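PDB 5T0W: AncCDT-1 from Synthetic construct, which binds arginine in the cleft between its two lobes and probably acts as an amino acid-binding protein ancestral to cyclohexadienyl dehydratase. Local coordinates for residues G110-V115 and V197-E202; P105-G110 and D181-A186; T142-A147 and A177-S182. All coordinates share one frame; numbering follows the deposited sequence.

Interaction 1 (G110-V115 and V197-E202); sequences GQTILV and VVVVDE
The carbonyl O of V198 accepts the backbone N of V115 at 2.9 Å, and the bond is nearly straight (170° at the hydrogen). The CA of L114 lends the same O a weaker C-H...O contact at 3.4 Å. The return bond runs from V198 N to V115 O. I113 and V200 repeat the paired pattern: V200 N meets I113 O at 3.0 Å, and I113 N meets V200 O at a longer 3.3 Å. L114 and V199 form the non-hydrogen-bonded pair between them.

This is an antiparallel pair in the mixed sheet of one lobe of the solute-binding protein fold. Strand 107-115 is the shared member, since its other edge pairs here with strand 177-181.

V199 splits its two methyls between two partners. With chi1 at 169°, CG1 lies anti to the backbone N and meets CG2 of T112, the two side chains crossing at about a right angle. CG2 goes the other way and meets CD1 of L114. Helix 182-189 lies against this face, with A185 on both T112 and L114, and Y188 on L114.

On the opposite face V115 CG2 packs on V198 CG1 at 4.0 Å, and CB of I113 sits 4.2 Å from CB of V200. F126 and L129 adjoin I113 there. At the far end CB of E202 sits against the carbonyl O of Q111, and its carboxylate end comes near Q111 CB. The Q111 amide turns away from E202 and bonds to S144, near the bound arginine.

Interaction 2 (P105-G110 and D181-A186); sequences PYMTAG and DSPVAA. With ARG (arginine), chain E.
S182 presents both its backbone N and its hydroxyl to the carbonyl O of G110. The N lies 2.6 Å from G110 O and the OG lies 2.7 Å from the same atom. Both donors come from one face of the carbonyl plane. The N is tilted moderately from that plane, while the OG stands well above it. A chi1 of -27° swings the hydroxyl close to the side of its own N, which lets the two reach one acceptor. The CA of D181 adds a C-H...O contact to that oxygen.

Beside these bonds the apolar groups face each other. The methyl of A109 points toward the helix start and rests 3.9 Å from P183 CD, with the CB of D181 also near it. M107 leaves the strand with CG anti to the backbone N (chi1 179°). Its chain then bends, and the terminal CE reaches CG of P183 at 4.2 Å.

D181 occupies the N-cap position of helix 182-189, but its carboxylate makes no capping bond. It serves the ligand pocket instead: OD2 accepts the amino N of the bound arginine at 2.5 Å, while OD1 takes the amide NE2 of Q111. Replacing D181 by an alanine is likely to leave the ligand's amino group without this carboxylate and Q111 NE2 without this acceptor.

The strand 107-109 and the helix turn 182-186 lie at 70° to each other. Strand 107-115 passes between the lobes, and D181 brings this contact to the edge of the ligand cleft. Strand 207-213 pairs with M107, A109 bonds through its backbone to E207, and F245 of helix 236-245 touches both M107 and P183.

Interaction 3 (T142-A147 and A177-S182); sequences TTSEQA and AMVTDS. With ARG (arginine), chain E.
A chi1 of -55° sets the hydroxyl of S144 beside its own backbone N, and this places OG over T180, 3.3 Å from its CA. V179 answers from the strand with CG1 anti to its backbone N (chi1 -172°), and that methyl lies 4.1 Å from the CB of S144. The same CB also rests on the carbonyl O of V179 at 3.6 Å.

Helix 143-151 is the connection of a beta-alpha-beta unit, running from strand 135-139 to strand 156-160. Here its first turn packs on strand 177-181, the parallel neighbour of 135-139 in the sheet. No hydrogen bond joins the two segments. The S144 hydroxyl instead bonds to OE1 of Q111, on strand 107-115.

Both segments deliver groups to the bound arginine. The ligand's carboxylate O accepts the backbone N of T143 at 3.0 Å, with 149° at the hydrogen. It sits at the N terminus of helix 143-151, where the helix dipole would probably favour a negative charge. D181, at the end of the strand, serves the ligand's amino group, so the contact brings sites for both charged main-chain groups of an amino acid together.

T142 is the N-cap. Its OG1 accepts a weak bond from E145 N at 3.4 Å and also bonds to the carbonyl O of Q139. The methyl CG2 of T142 is turned to the ligand and touches its CB at 3.7 Å.

From the N terminus, strand 107-115 enters first through 105-110 and continues into 110-115; G110 belongs to both. Interaction 2 closes the loop from 105-110 to 181-186. Interaction 1 closes a later one, from 110-115 to 197-202, so the two cross. Interaction 3 joins 142-147 to 177-182 and lies wholly within the span of interaction 1. It shares D181 and S182 with interaction 2, where strand 177-181 gives way to helix 182-189. Interactions 2 and 3 tie strand 107-115 and the starts of helices 143-151 and 182-189 beside the arginine pocket, while interaction 1 adds strand 198-201 to the sheet farther out.

Interaction 1 (G110-V115 and V197-E202)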
loop_
_atom_site.group_PDB
_atom_site.type_symbol
_atom_site.label_atom_id
_atom_site.label_comp_id
_atom_site.label_asym_id
_atom_site.label_seq_id
_atom_site.Cartn_x
_atom_site.Cartn_y
_atom_site.Cartn_z
ATOM N N GLY A 110 8.945 -1.230 -5.279
ATOM C CA GLY A 110 10.079 -0.378 -5.004
ATOM C C GLY A 110 9.586 1.037 -4.820
ATOM O O GLY A 110 8.395 1.311 -4.963
ATOM N N GLN A 111 10.513 1.921 -4.448
ATOM C CA GLN A 111 10.205 3.321 -4.196
ATOM C C GLN A 111 10.479 4.017 -5.492
ATOM O O GLN A 111 11.529 3.832 -6.067
ATOM C CB GLN A 111 11.084 3.889 -3.064
ATOM C CG GLN A 111 10.771 3.333 -1.696
ATOM C CD GLN A 111 9.302 3.467 -1.421
ATOM O OE1 GLN A 111 8.770 4.578 -1.422
ATOM N NE2 GLN A 111 8.619 2.351 -1.186
ATOM N N THR A 112 9.551 4.874 -5.906
ATOM C CA THR A 112 9.712 5.708 -7.101
ATOM C C THR A 112 9.492 7.196 -6.797
ATOM O O THR A 112 8.713 7.553 -5.930
ATOM C CB THR A 112 8.727 5.247 -8.146
ATOM O OG1 THR A 112 8.970 3.863 -8.386
ATOM C CG2 THR A 112 8.873 6.023 -9.422
ATOM N N ILE A 113 10.241 8.042 -7.495
ATOM C CA ILE A 113 10.137 9.495 -7.382
ATOM C C ILE A 113 9.319 10.015 -8.544
ATOM O O ILE A 113 9.543 9.652 -9.680
ATOM C CB ILE A 113 11.518 10.177 -7.458
ATOM C CG1 ILE A 113 12.454 9.658 -6.374
ATOM C CG2 ILE A 113 11.374 11.689 -7.350
ATOM C CD1 ILE A 113 13.909 9.905 -6.670
ATOM N N LEU A 114 8.409 10.916 -8.242
ATOM C CA LEU A 114 7.561 11.541 -9.230
ATOM C C LEU A 114 7.860 13.026 -9.231
ATOM O O LEU A 114 7.958 13.615 -8.168
ATOM C CB LEU A 114 6.119 11.322 -8.818
ATOM C CG LEU A 114 5.120 10.880 -9.874
ATOM C CD1 LEU A 114 5.514 9.508 -10.390
ATOM C CD2 LEU A 114 3.730 10.810 -9.254
ATOM N N VAL A 115 8.022 13.609 -10.418
ATOM C CA VAL A 115 8.239 15.057 -10.576
ATOM C C VAL A 115 7.442 15.672 -11.747
ATOM O O VAL A 115 6.877 14.951 -12.568
ATOM C CB VAL A 115 9.733 15.395 -10.767
ATOM C CG1 VAL A 115 10.526 15.002 -9.534
ATOM C CG2 VAL A 115 10.296 14.722 -11.997
ATOM N N VAL A 197 2.055 13.944 -15.459
ATOM C CA VAL A 197 3.382 14.195 -14.742
ATOM C C VAL A 197 4.457 13.143 -15.169
ATOM O O VAL A 197 4.208 12.373 -16.099
ATOM C CB VAL A 197 3.314 14.234 -13.150
ATOM C CG1 VAL A 197 2.888 15.598 -12.635
ATOM C CG2 VAL A 197 2.448 13.142 -12.513
ATOM N N VAL A 198 5.609 13.060 -14.472
ATOM C CA VAL A 198 6.741 12.135 -14.846
ATOM C C VAL A 198 7.456 11.312 -13.744
ATOM O O VAL A 198 7.688 11.810 -12.650
ATOM C CB VAL A 198 7.807 12.973 -15.588
ATOM C CG1 VAL A 198 9.262 12.674 -15.219
ATOM C CG2 VAL A 198 7.595 12.897 -17.086
ATOM N N VAL A 199 7.829 10.065 -14.074
ATOM C CA VAL A 199 8.555 9.136 -13.169
ATOM C C VAL A 199 10.080 9.144 -13.397
ATOM O O VAL A 199 10.513 9.270 -14.548
ATOM C CB VAL A 199 8.077 7.691 -13.397
ATOM C CG1 VAL A 199 8.972 6.692 -12.681
ATOM C CG2 VAL A 199 6.631 7.517 -12.938
ATOM N N VAL A 200 10.846 9.053 -12.298
ATOM C CA VAL A 200 12.301 8.837 -12.222
ATOM C C VAL A 200 12.504 7.667 -11.331
ATOM O O VAL A 200 12.004 7.683 -10.214
ATOM C CB VAL A 200 13.017 9.952 -11.412
ATOM C CG1 VAL A 200 14.453 9.580 -11.054
ATOM C CG2 VAL A 200 12.951 11.278 -12.142
ATOM N N ASP A 201 13.306 6.696 -11.758
ATOM C CA ASP A 201 13.356 5.424 -11.019
ATOM C C ASP A 201 14.486 5.275 -9.984
ATOM O O ASP A 201 15.623 5.735 -10.184
ATOM C CB ASP A 201 13.344 4.245 -11.975
ATOM C CG ASP A 201 12.516 3.100 -11.435
ATOM O OD1 ASP A 201 11.282 3.103 -11.598
ATOM O OD2 ASP A 201 13.098 2.195 -10.812
ATOM N N GLU A 202 14.147 4.610 -8.884
ATOM C CA GLU A 202 15.070 4.403 -7.791
ATOM C C GLU A 202 15.609 2.975 -7.800
ATOM O O GLU A 202 14.874 2.037 -7.489
ATOM C CB GLU A 202 14.375 4.672 -6.461
ATOM C CG GLU A 202 15.353 4.757 -5.315
ATOM C CD GLU A 202 14.714 5.285 -4.061
ATOM O OE1 GLU A 202 14.803 4.601 -2.997
ATOM O OE2 GLU A 202 14.113 6.384 -4.155
#

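Interaction 2 (P105-G110 and D181-A186)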
loop_
_atom_site.group_PDB
_atom_site.type_symbol
_atom_site.label_atom_id
_atom_site.label_comp_id
_atom_site.label_asym_id
_atom_site.label_seq_id
_atom_site.Cartn_x
_atom_site.Cartn_y
_atom_site.Cartn_z
ATOM N N PRO A 105 4.525 -13.104 1.137
ATOM C CA PRO A 105 4.470 -11.963 0.207
ATOM C C PRO A 105 3.416 -12.138 -0.829
ATOM O O PRO A 105 3.328 -13.209 -1.370
ATOM C CB PRO A 105 5.862 -11.973 -0.443
ATOM C CG PRO A 105 6.744 -12.568 0.600
ATOM C CD PRO A 105 5.896 -13.636 1.243
ATOM N N TYR A 106 2.603 -11.120 -1.088
ATOM C CA TYR A 106 1.610 -11.215 -2.156
ATOM C C TYR A 106 1.946 -10.358 -3.386
ATOM O O TYR A 106 1.138 -10.303 -4.318
ATOM C CB TYR A 106 0.185 -10.942 -1.659
ATOM C CG TYR A 106 -0.213 -9.484 -1.380
ATOM C CD1 TYR A 106 -0.848 -8.701 -2.343
ATOM C CD2 TYR A 106 -0.063 -8.932 -0.108
ATOM C CE1 TYR A 106 -1.245 -7.396 -2.073
ATOM C CE2 TYR A 106 -0.455 -7.645 0.163
ATOM C CZ TYR A 106 -1.054 -6.876 -0.816
ATOM O OH TYR A 106 -1.475 -5.594 -0.514
ATOM N N MET A 107 3.136 -9.733 -3.396
ATOM C CA MET A 107 3.454 -8.635 -4.323
ATOM C C MET A 107 4.832 -8.070 -3.949
ATOM O O MET A 107 5.287 -8.284 -2.820
ATOM C CB MET A 107 2.377 -7.526 -4.176
ATOM C CG MET A 107 2.537 -6.290 -5.027
ATOM S SD MET A 107 2.063 -6.584 -6.703
ATOM C CE MET A 107 3.071 -5.325 -7.554
ATOM N N THR A 108 5.473 -7.340 -4.868
ATOM C CA THR A 108 6.656 -6.539 -4.557
ATOM C C THR A 108 6.563 -5.120 -5.134
ATOM O O THR A 108 6.045 -4.947 -6.236
ATOM C CB THR A 108 7.962 -7.129 -5.102
ATOM O OG1 THR A 108 7.895 -7.191 -6.530
ATOM C CG2 THR A 108 8.206 -8.518 -4.522
ATOM N N ALA A 109 7.108 -4.130 -4.396
ATOM C CA ALA A 109 7.109 -2.702 -4.775
ATOM C C ALA A 109 8.411 -2.039 -4.370
ATOM O O ALA A 109 8.908 -2.243 -3.270
ATOM C CB ALA A 109 5.970 -1.972 -4.098
ATOM N N GLY A 110 8.945 -1.230 -5.279
ATOM C CA GLY A 110 10.079 -0.378 -5.004
ATOM C C GLY A 110 9.586 1.037 -4.820
ATOM O O GLY A 110 8.395 1.311 -4.963
ATOM N N ASP A 181 5.161 4.144 -3.721
ATOM C CA ASP A 181 5.418 2.815 -4.261
ATOM C C ASP A 181 5.426 2.855 -5.775
ATOM O O ASP A 181 4.578 3.524 -6.382
ATOM C CB ASP A 181 4.376 1.803 -3.763
ATOM C CG ASP A 181 4.554 1.426 -2.279
ATOM O OD1 ASP A 181 5.551 1.808 -1.660
ATOM O OD2 ASP A 181 3.721 0.668 -1.755
ATOM N N SER A 182 6.324 2.082 -6.398
ATOM C CA SER A 182 6.429 2.090 -7.872
ATOM C C SER A 182 5.092 1.945 -8.584
ATOM O O SER A 182 4.815 2.696 -9.522
ATOM C CB SER A 182 7.325 0.985 -8.442
ATOM O OG SER A 182 8.346 0.525 -7.585
ATOM N N PRO A 183 4.267 0.975 -8.192
ATOM C CA PRO A 183 3.023 0.785 -8.956
ATOM C C PRO A 183 2.045 1.940 -8.802
ATOM O O PRO A 183 1.234 2.189 -9.680
ATOM C CB PRO A 183 2.443 -0.514 -8.385
ATOM C CG PRO A 183 3.552 -1.145 -7.613
ATOM C CD PRO A 183 4.396 -0.004 -7.114
ATOM N N VAL A 184 2.136 2.651 -7.681
ATOM C CA VAL A 184 1.285 3.835 -7.484
ATOM C C VAL A 184 1.793 4.989 -8.337
ATOM O O VAL A 184 1.015 5.677 -8.980
ATOM C CB VAL A 184 1.229 4.260 -6.013
ATOM C CG1 VAL A 184 0.440 5.535 -5.848
ATOM C CG2 VAL A 184 0.625 3.144 -5.185
ATOM N N ALA A 185 3.111 5.166 -8.356
ATOM C CA ALA A 185 3.755 6.199 -9.155
ATOM C C ALA A 185 3.423 6.038 -10.620
ATOM O O ALA A 185 3.126 7.019 -11.319
ATOM C CB ALA A 185 5.264 6.128 -8.962
ATOM N N ALA A 186 3.469 4.793 -11.093
ATOM C CA ALA A 186 3.150 4.516 -12.468
ATOM C C ALA A 186 1.710 4.894 -12.752
ATOM O O ALA A 186 1.412 5.570 -13.746
ATOM C CB ALA A 186 3.399 3.049 -12.779
HETATM N N ARG E . 3.696 0.222 0.738
HETATM C CA ARG E . 3.832 1.404 1.599
HETATM C C ARG E . 3.753 0.948 3.007
HETATM O O ARG E . 4.137 1.720 3.886
HETATM C CB ARG E . 2.724 2.383 1.345
HETATM C CG ARG E . 1.391 1.816 1.737
HETATM C CD ARG E . 0.297 2.881 1.714
HETATM N NE ARG E . -0.994 2.252 1.485
HETATM C CZ ARG E . -2.149 2.896 1.528
HETATM N NH1 ARG E . -3.292 2.246 1.278
HETATM N NH2 ARG E . -2.162 4.192 1.809
HETATM O OXT ARG E . 3.289 -0.179 3.270
#

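Interaction 3 (T142-A147 and A177-S182)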
loop_
_atom_site.group_PDB
_atom_site.type_symbol
_atom_site.label_atom_id
_atom_site.label_comp_id
_atom_site.label_asym_id
_atom_site.label_seq_id
_atom_site.Cartn_x
_atom_site.Cartn_y
_atom_site.Cartn_z
ATOM N N THR A 142 4.294 5.899 5.902
ATOM C CA THR A 142 4.586 4.948 4.875
ATOM C C THR A 142 6.076 4.686 4.761
ATOM O O THR A 142 6.886 5.423 5.284
ATOM C CB THR A 142 4.093 5.416 3.508
ATOM O OG1 THR A 142 4.641 6.700 3.222
ATOM C CG2 THR A 142 2.580 5.480 3.430
ATOM N N THR A 143 6.438 3.637 4.020
ATOM C CA THR A 143 7.848 3.321 3.784
ATOM C C THR A 143 8.516 4.415 2.931
ATOM O O THR A 143 9.730 4.596 3.008
ATOM C CB THR A 143 8.062 1.935 3.120
ATOM O OG1 THR A 143 7.388 1.878 1.858
ATOM C CG2 THR A 143 7.535 0.836 3.993
ATOM N N SER A 144 7.729 5.151 2.160
ATOM C CA SER A 144 8.262 6.250 1.410
ATOM C C SER A 144 8.701 7.373 2.364
ATOM O O SER A 144 9.715 8.029 2.126
ATOM C CB SER A 144 7.230 6.733 0.382
ATOM O OG SER A 144 6.799 5.683 -0.466
ATOM N N GLU A 145 7.921 7.627 3.418
ATOM C CA GLU A 145 8.322 8.614 4.432
ATOM C C GLU A 145 9.658 8.205 5.015
ATOM O O GLU A 145 10.557 9.024 5.128
ATOM C CB GLU A 145 7.316 8.723 5.586
ATOM C CG GLU A 145 7.654 9.817 6.599
ATOM C CD GLU A 145 6.793 9.786 7.830
ATOM O OE1 GLU A 145 5.968 8.852 7.976
ATOM O OE2 GLU A 145 6.956 10.707 8.681
ATOM N N GLN A 146 9.748 6.937 5.401
ATOM C CA GLN A 146 10.928 6.427 6.024
ATOM C C GLN A 146 12.100 6.570 5.049
ATOM O O GLN A 146 13.197 6.944 5.454
ATOM C CB GLN A 146 10.798 4.938 6.456
ATOM C CG GLN A 146 11.535 4.615 7.783
ATOM C CD GLN A 146 12.230 3.231 7.857
ATOM O OE1 GLN A 146 11.580 2.180 8.011
ATOM N NE2 GLN A 146 13.561 3.240 7.802
ATOM N N ALA A 147 11.885 6.222 3.785
ATOM C CA ALA A 147 12.963 6.219 2.815
ATOM C C ALA A 147 13.469 7.623 2.635
ATOM O O ALA A 147 14.679 7.844 2.580
ATOM C CB ALA A 147 12.491 5.660 1.486
ATOM N N ALA A 177 8.971 17.132 -5.567
ATOM C CA ALA A 177 8.807 15.743 -5.876
ATOM C C ALA A 177 7.925 15.062 -4.864
ATOM O O ALA A 177 7.669 15.621 -3.793
ATOM C CB ALA A 177 10.157 15.080 -5.894
ATOM N N MET A 178 7.454 13.863 -5.204
ATOM C CA MET A 178 6.864 12.967 -4.245
ATOM C C MET A 178 7.443 11.565 -4.437
ATOM O O MET A 178 7.832 11.182 -5.520
ATOM C CB MET A 178 5.342 12.941 -4.311
ATOM C CG MET A 178 4.727 12.012 -5.319
ATOM S SD MET A 178 2.891 11.994 -5.277
ATOM C CE MET A 178 2.561 11.067 -3.804
ATOM N N VAL A 179 7.525 10.821 -3.341
ATOM C CA VAL A 179 7.984 9.467 -3.383
ATOM C C VAL A 179 6.794 8.609 -3.018
ATOM O O VAL A 179 6.013 8.959 -2.145
ATOM C CB VAL A 179 9.153 9.219 -2.412
ATOM C CG1 VAL A 179 9.730 7.828 -2.641
ATOM C CG2 VAL A 179 10.255 10.268 -2.561
ATOM N N THR A 180 6.669 7.472 -3.679
ATOM C CA THR A 180 5.586 6.554 -3.429
ATOM C C THR A 180 5.972 5.170 -3.975
ATOM O O THR A 180 7.002 5.029 -4.652
ATOM C CB THR A 180 4.299 7.095 -4.059
ATOM O OG1 THR A 180 3.179 6.396 -3.532
ATOM C CG2 THR A 180 4.287 6.911 -5.570
ATOM N N ASP A 181 5.161 4.144 -3.721
ATOM C CA ASP A 181 5.418 2.815 -4.261
ATOM C C ASP A 181 5.426 2.855 -5.775
ATOM O O ASP A 181 4.578 3.524 -6.382
ATOM C CB ASP A 181 4.376 1.803 -3.763
ATOM C CG ASP A 181 4.554 1.426 -2.279
ATOM O OD1 ASP A 181 5.551 1.808 -1.660
ATOM O OD2 ASP A 181 3.721 0.668 -1.755
ATOM N N SER A 182 6.324 2.082 -6.398
ATOM C CA SER A 182 6.429 2.090 -7.872
ATOM C C SER A 182 5.092 1.945 -8.584
ATOM O O SER A 182 4.815 2.696 -9.522
ATOM C CB SER A 182 7.325 0.985 -8.442
ATOM O OG SER A 182 8.346 0.525 -7.585
HETATM N N ARG E . 3.696 0.222 0.738
HETATM C CA ARG E . 3.832 1.404 1.599
HETATM C C ARG E . 3.753 0.948 3.007
HETATM O O ARG E . 4.137 1.720 3.886
HETATM C CB ARG E . 2.724 2.383 1.345
HETATM C CG ARG E . 1.391 1.816 1.737
HETATM C CD ARG E . 0.297 2.881 1.714
HETATM N NE ARG E . -0.994 2.252 1.485
HETATM C CZ ARG E . -2.149 2.896 1.528
HETATM N NH1 ARG E . -3.292 2.246 1.278
HETATM N NH2 ARG E . -2.162 4.192 1.809
HETATM O OXT ARG E . 3.289 -0.179 3.270
#